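Local coordinates for hypothetical protein (Porphyromonas gingivalis W83, PDB 2P3P), which is of unknown function, carries a DUF3256 domain and can bind a magnesium ion, at residues A142-Q156 against R169-L183. Sequence-based numbering, arbitrary orientation. Where two conformers were deposited one is given.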
loop_
_atom_site.group_PDB
_atom_site.type_symbol
_atom_site.label_atom_id
_atom_site.label_comp_id
_atom_site.label_asym_id
_atom_site.label_seq_id
_atom_site.Cartn_x
_atom_site.Cartn_y
_atom_site.Cartn_z
ATOM N N ALA A 142 14.080 -28.449 5.481
ATOM C CA ALA A 142 12.940 -27.517 5.569
ATOM C C ALA A 142 12.931 -26.489 4.434
ATOM O O ALA A 142 11.912 -26.271 3.813
ATOM C CB ALA A 142 12.915 -26.829 6.935
ATOM N N TYR A 143 14.069 -25.858 4.169
ATOM C CA TYR A 143 14.160 -24.894 3.109
ATOM C C TYR A 143 13.894 -25.498 1.732
ATOM O O TYR A 143 13.094 -24.936 0.950
ATOM C CB TYR A 143 15.513 -24.171 3.132
ATOM C CG TYR A 143 15.662 -23.099 2.087
ATOM C CD1 TYR A 143 15.407 -21.759 2.383
ATOM C CD2 TYR A 143 16.107 -23.406 0.815
ATOM C CE1 TYR A 143 15.591 -20.778 1.418
ATOM C CE2 TYR A 143 16.259 -22.429 -0.152
ATOM C CZ TYR A 143 16.039 -21.130 0.172
ATOM O OH TYR A 143 16.230 -20.203 -0.800
ATOM N N GLN A 144 14.554 -26.621 1.421
ATOM C CA GLN A 144 14.396 -27.286 0.132
ATOM C C GLN A 144 12.960 -27.768 -0.130
ATOM O O GLN A 144 12.468 -27.665 -1.284
ATOM C CB GLN A 144 15.457 -28.425 -0.030
ATOM C CG GLN A 144 16.849 -27.817 -0.255
ATOM C CD GLN A 144 18.059 -28.794 -0.134
ATOM O OE1 GLN A 144 17.964 -29.892 0.428
ATOM N NE2 GLN A 144 19.215 -28.361 -0.679
ATOM N N ALA A 145 12.270 -28.195 0.922
ATOM C CA ALA A 145 10.890 -28.636 0.815
ATOM C C ALA A 145 9.922 -27.461 0.556
ATOM O O ALA A 145 8.923 -27.618 -0.150
ATOM C CB ALA A 145 10.478 -29.428 2.080
ATOM N N ILE A 146 10.201 -26.285 1.123
ATOM C CA ILE A 146 9.295 -25.118 1.012
ATOM C C ILE A 146 9.691 -24.183 -0.153
ATOM O O ILE A 146 8.864 -23.413 -0.613
ATOM C CB ILE A 146 9.338 -24.264 2.305
ATOM C CG1 ILE A 146 8.857 -25.068 3.514
ATOM C CG2 ILE A 146 8.562 -22.887 2.145
ATOM C CD1 ILE A 146 7.578 -25.889 3.273
ATOM N N TYR A 147 10.926 -24.300 -0.643
ATOM C CA TYR A 147 11.517 -23.360 -1.592
ATOM C C TYR A 147 10.557 -22.954 -2.715
ATOM O O TYR A 147 10.329 -21.780 -2.965
ATOM C CB TYR A 147 12.766 -23.965 -2.253
ATOM C CG TYR A 147 13.368 -23.038 -3.256
ATOM C CD1 TYR A 147 14.013 -21.886 -2.829
ATOM C CD2 TYR A 147 13.242 -23.254 -4.633
ATOM C CE1 TYR A 147 14.562 -20.991 -3.718
ATOM C CE2 TYR A 147 13.801 -22.347 -5.544
ATOM C CZ TYR A 147 14.455 -21.213 -5.062
ATOM O OH TYR A 147 15.019 -20.276 -5.901
ATOM N N ALA A 148 10.014 -23.934 -3.409
ATOM C CA ALA A 148 9.134 -23.646 -4.551
ATOM C C ALA A 148 7.812 -22.959 -4.136
ATOM O O ALA A 148 7.146 -22.327 -4.990
ATOM C CB ALA A 148 8.880 -24.900 -5.352
ATOM N N SER A 149 7.449 -23.039 -2.851
ATOM C CA SER A 149 6.263 -22.366 -2.364
ATOM C C SER A 149 6.516 -20.894 -1.943
ATOM O O SER A 149 5.571 -20.162 -1.602
ATOM C CB SER A 149 5.614 -23.161 -1.243
ATOM O OG SER A 149 5.013 -24.328 -1.765
ATOM N N LEU A 150 7.778 -20.466 -1.972
ATOM C CA LEU A 150 8.179 -19.137 -1.517
ATOM C C LEU A 150 7.879 -18.074 -2.576
ATOM O O LEU A 150 7.878 -16.895 -2.262
ATOM C CB LEU A 150 9.688 -19.126 -1.165
ATOM C CG LEU A 150 10.114 -19.818 0.140
ATOM C CD1 LEU A 150 11.632 -19.761 0.282
ATOM C CD2 LEU A 150 9.436 -19.209 1.371
ATOM N N THR A 151 7.608 -18.515 -3.804
ATOM C CA THR A 151 7.315 -17.624 -4.937
ATOM C C THR A 151 6.021 -18.120 -5.591
ATOM O O THR A 151 5.923 -19.304 -5.904
ATOM C CB THR A 151 8.487 -17.659 -5.942
ATOM O OG1 THR A 151 9.690 -17.192 -5.307
ATOM C CG2 THR A 151 8.190 -16.806 -7.162
ATOM N N PRO A 152 5.032 -17.239 -5.856
ATOM C CA PRO A 152 5.050 -15.764 -5.794
ATOM C C PRO A 152 5.189 -15.246 -4.376
ATOM O O PRO A 152 4.558 -15.750 -3.458
ATOM C CB PRO A 152 3.700 -15.358 -6.421
ATOM C CG PRO A 152 3.306 -16.515 -7.218
ATOM C CD PRO A 152 3.763 -17.703 -6.449
ATOM N N SER A 153 6.049 -14.250 -4.201
ATOM C CA SER A 153 6.361 -13.775 -2.886
ATOM C C SER A 153 5.424 -12.621 -2.523
ATOM O O SER A 153 5.837 -11.468 -2.419
ATOM C CB SER A 153 7.817 -13.361 -2.802
ATOM O OG SER A 153 8.665 -14.439 -3.147
ATOM N N TYR A 154 4.180 -12.967 -2.227
ATOM C CA TYR A 154 3.174 -11.969 -1.846
ATOM C C TYR A 154 3.634 -11.194 -0.630
ATOM O O TYR A 154 4.197 -11.755 0.317
ATOM C CB TYR A 154 1.810 -12.616 -1.590
ATOM C CG TYR A 154 1.305 -13.496 -2.710
ATOM C CD1 TYR A 154 0.868 -12.939 -3.890
ATOM C CD2 TYR A 154 1.248 -14.884 -2.579
ATOM C CE1 TYR A 154 0.391 -13.715 -4.930
ATOM C CE2 TYR A 154 0.777 -15.681 -3.638
ATOM C CZ TYR A 154 0.339 -15.084 -4.798
ATOM O OH TYR A 154 -0.154 -15.820 -5.881
HETATM N N MSE A 155 3.435 -9.887 -0.683
HETATM C CA MSE A 155 3.754 -9.007 0.431
HETATM C C MSE A 155 2.712 -7.894 0.535
HETATM O O MSE A 155 2.269 -7.308 -0.466
HETATM C CB MSE A 155 5.172 -8.396 0.311
HETATM C CG MSE A 155 6.302 -9.426 0.266
HETATM SE SE MSE A 155 7.953 -8.615 -0.355
HETATM C CE MSE A 155 8.995 -10.271 -0.780
ATOM N N GLN A 156 2.296 -7.629 1.766
ATOM C CA GLN A 156 1.332 -6.581 2.060
ATOM C C GLN A 156 2.037 -5.386 2.716
ATOM O O GLN A 156 2.747 -5.519 3.727
ATOM C CB GLN A 156 0.246 -7.111 3.021
ATOM C CG GLN A 156 -0.816 -6.052 3.345
ATOM C CD GLN A 156 -1.993 -6.620 4.105
ATOM O OE1 GLN A 156 -1.930 -7.751 4.639
ATOM N NE2 GLN A 156 -3.022 -5.827 4.233
ATOM N N ARG A 169 4.947 -6.826 5.150
ATOM C CA ARG A 169 4.872 -8.155 5.717
ATOM C C ARG A 169 4.744 -9.128 4.550
ATOM O O ARG A 169 4.006 -8.849 3.591
ATOM C CB ARG A 169 3.684 -8.308 6.677
ATOM C CG ARG A 169 2.328 -8.129 6.057
ATOM C CD ARG A 169 1.162 -8.167 7.055
ATOM N NE ARG A 169 1.267 -7.128 8.088
ATOM C CZ ARG A 169 0.807 -7.262 9.337
ATOM N NH1 ARG A 169 0.185 -8.363 9.722
ATOM N NH2 ARG A 169 0.948 -6.283 10.203
ATOM N N GLN A 170 5.520 -10.208 4.590
ATOM C CA GLN A 170 5.297 -11.302 3.664
ATOM C C GLN A 170 3.993 -11.996 4.014
ATOM O O GLN A 170 3.649 -12.201 5.181
ATOM C CB GLN A 170 6.510 -12.265 3.530
ATOM C CG GLN A 170 6.971 -13.011 4.813
ATOM C CD GLN A 170 6.111 -14.217 5.135
ATOM O OE1 GLN A 170 5.390 -14.710 4.275
ATOM N NE2 GLN A 170 6.109 -14.627 6.389
ATOM N N THR A 171 3.235 -12.332 2.984
ATOM C CA THR A 171 1.988 -13.049 3.185
ATOM C C THR A 171 2.064 -14.427 2.535
ATOM O O THR A 171 1.022 -15.023 2.261
ATOM C CB THR A 171 0.771 -12.254 2.688
ATOM O OG1 THR A 171 0.965 -11.882 1.326
ATOM C CG2 THR A 171 0.541 -10.956 3.488
ATOM N N VAL A 172 3.283 -14.936 2.318
ATOM C CA VAL A 172 3.505 -16.306 1.842
ATOM C C VAL A 172 3.099 -17.362 2.908
ATOM O O VAL A 172 2.501 -18.401 2.598
ATOM C CB VAL A 172 5.017 -16.513 1.412
ATOM C CG1 VAL A 172 5.294 -17.958 1.049
ATOM C CG2 VAL A 172 5.402 -15.588 0.261
ATOM N N THR A 173 3.490 -17.137 4.152
ATOM C CA THR A 173 3.239 -18.121 5.177
ATOM C C THR A 173 1.780 -18.557 5.231
ATOM O O THR A 173 1.499 -19.749 5.301
ATOM C CB THR A 173 3.685 -17.671 6.565
ATOM O OG1 THR A 173 5.083 -17.380 6.551
ATOM C CG2 THR A 173 3.375 -18.789 7.605
ATOM N N GLU A 174 0.845 -17.624 5.125
ATOM C CA GLU A 174 -0.586 -18.013 5.130
ATOM C C GLU A 174 -1.016 -18.857 3.921
ATOM O O GLU A 174 -1.980 -19.611 4.019
ATOM C CB GLU A 174 -1.483 -16.800 5.301
ATOM C CG GLU A 174 -1.417 -15.794 4.197
ATOM C CD GLU A 174 -1.975 -14.475 4.641
ATOM O OE1 GLU A 174 -1.231 -13.707 5.306
ATOM O OE2 GLU A 174 -3.181 -14.229 4.371
ATOM N N THR A 175 -0.255 -18.805 2.829
ATOM C CA THR A 175 -0.531 -19.614 1.631
ATOM C C THR A 175 -0.130 -21.101 1.761
ATOM O O THR A 175 -0.626 -21.945 1.015
ATOM C CB THR A 175 0.102 -18.994 0.357
ATOM O OG1 THR A 175 1.531 -19.099 0.388
ATOM C CG2 THR A 175 -0.318 -17.514 0.187
ATOM N N LEU A 176 0.744 -21.419 2.720
ATOM C CA LEU A 176 1.313 -22.744 2.835
ATOM C C LEU A 176 0.302 -23.729 3.410
ATOM O O LEU A 176 -0.527 -23.357 4.226
ATOM C CB LEU A 176 2.536 -22.717 3.753
ATOM C CG LEU A 176 3.653 -21.745 3.371
ATOM C CD1 LEU A 176 4.802 -21.825 4.429
ATOM C CD2 LEU A 176 4.134 -22.050 1.969
ATOM N N ALA A 177 0.373 -24.986 2.978
ATOM C CA ALA A 177 -0.420 -26.047 3.568
ATOM C C ALA A 177 -0.105 -26.212 5.066
ATOM O O ALA A 177 1.007 -25.859 5.550
ATOM C CB ALA A 177 -0.165 -27.339 2.833
ATOM N N GLU A 178 -1.072 -26.743 5.816
ATOM C CA GLU A 178 -0.871 -26.911 7.257
ATOM C C GLU A 178 0.356 -27.765 7.601
ATOM O O GLU A 178 1.075 -27.459 8.569
ATOM C CB GLU A 178 -2.132 -27.412 7.952
ATOM C CG GLU A 178 -3.202 -26.311 8.095
ATOM C CD GLU A 178 -2.675 -25.082 8.820
ATOM O OE1 GLU A 178 -1.996 -25.261 9.853
ATOM O OE2 GLU A 178 -2.902 -23.941 8.351
ATOM N N GLU A 179 0.630 -28.778 6.782
ATOM C CA GLU A 179 1.797 -29.661 6.971
ATOM C C GLU A 179 3.137 -29.019 6.545
ATOM O O GLU A 179 4.232 -29.570 6.812
ATOM C CB GLU A 179 1.586 -30.982 6.216
ATOM C CG GLU A 179 1.661 -30.900 4.681
ATOM C CD GLU A 179 0.328 -30.541 3.994
ATOM O OE1 GLU A 179 -0.586 -29.977 4.646
ATOM O OE2 GLU A 179 0.190 -30.842 2.782
ATOM N N GLU A 180 3.067 -27.867 5.881
ATOM C CA GLU A 180 4.275 -27.152 5.468
ATOM C C GLU A 180 4.676 -26.091 6.474
ATOM O O GLU A 180 5.853 -25.714 6.533
ATOM C CB GLU A 180 4.059 -26.448 4.133
ATOM C CG GLU A 180 3.968 -27.372 2.948
ATOM C CD GLU A 180 3.578 -26.637 1.679
ATOM O OE1 GLU A 180 2.781 -25.674 1.726
ATOM O OE2 GLU A 180 4.083 -27.026 0.618
ATOM N N LYS A 181 3.705 -25.577 7.225
ATOM C CA LYS A 181 3.985 -24.449 8.089
ATOM C C LYS A 181 5.070 -24.772 9.120
ATOM O O LYS A 181 5.953 -23.942 9.356
ATOM C CB LYS A 181 2.716 -23.868 8.716
ATOM C CG LYS A 181 1.822 -23.145 7.690
ATOM C CD LYS A 181 0.544 -22.622 8.294
ATOM C CE LYS A 181 -0.378 -22.071 7.206
ATOM N NZ LYS A 181 -1.620 -21.449 7.725
ATOM N N PRO A 182 5.061 -25.964 9.711
ATOM C CA PRO A 182 6.175 -26.265 10.648
ATOM C C PRO A 182 7.600 -26.281 10.031
ATOM O O PRO A 182 8.563 -25.979 10.727
ATOM C CB PRO A 182 5.776 -27.620 11.251
ATOM C CG PRO A 182 4.289 -27.701 11.024
ATOM C CD PRO A 182 4.069 -27.054 9.697
ATOM N N LEU A 183 7.719 -26.544 8.725
ATOM C CA LEU A 183 9.025 -26.547 8.070
ATOM C C LEU A 183 9.419 -25.107 7.851
ATOM O O LEU A 183 10.508 -24.688 8.237
ATOM C CB LEU A 183 8.997 -27.262 6.736
ATOM C CG LEU A 183 8.629 -28.746 6.772
ATOM C CD1 LEU A 183 8.476 -29.254 5.316
ATOM C CD2 LEU A 183 9.677 -29.513 7.575
HETATM O O HOH W 1 6.226 -29.033 0.383
HETATM O O HOH W 2 2.341 -24.299 -0.616
HETATM O O HOH W 3 2.415 -21.409 -1.021
HETATM O O HOH W 4 1.859 -4.828 6.287
#
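Gln156 and Arg169 form an antiparallel hydrogen-bonded pair at the open end of the β hairpin 155-159/165-170, and the chain leading into the first strand packs against the chain leaving the second, as far as helices 141-146 and 181-184. Gln156 N meets Arg169 O at 2.8 Å, Arg169 N returns to Gln156 O, and Thr171 N continues the pairing to Tyr154 O at 2.9 Å. The Gln156 and Arg169 side chains run side by side, CB against CG at 3.8 Å; a water joins Arg169 NE to Gln156 O. Thr171 OG1 lies close to Tyr154 CB but bonds to Ala103 O, tying the strand end to the loop before strand 104-111.

Methyl groups make most of the remaining direct contacts. Val172 splits its branches: CG1, anti to the backbone N (chi1 174°), abuts Ser149 O, while CG2 fits against Ser153 CA and Leu150 O. Leu176 CD2 touches Ser149 CB at 3.7 Å. Ile146 CD1 rests on Glu180 CB, and Leu183 CB touches both Ile146 CG1 and Ala142 CB.

Waters bridge the polar groups. Ser149 belongs to a magnesium-binding site observed for this protein, although no metal is bound to this chain in the model; one water lies 2.9 Å from Ser149 OG and 2.8 Å from Glu180 OE1, the oxygen that also accepts Ala177 N, and another joins Glu180 OE2 to Ala145 O.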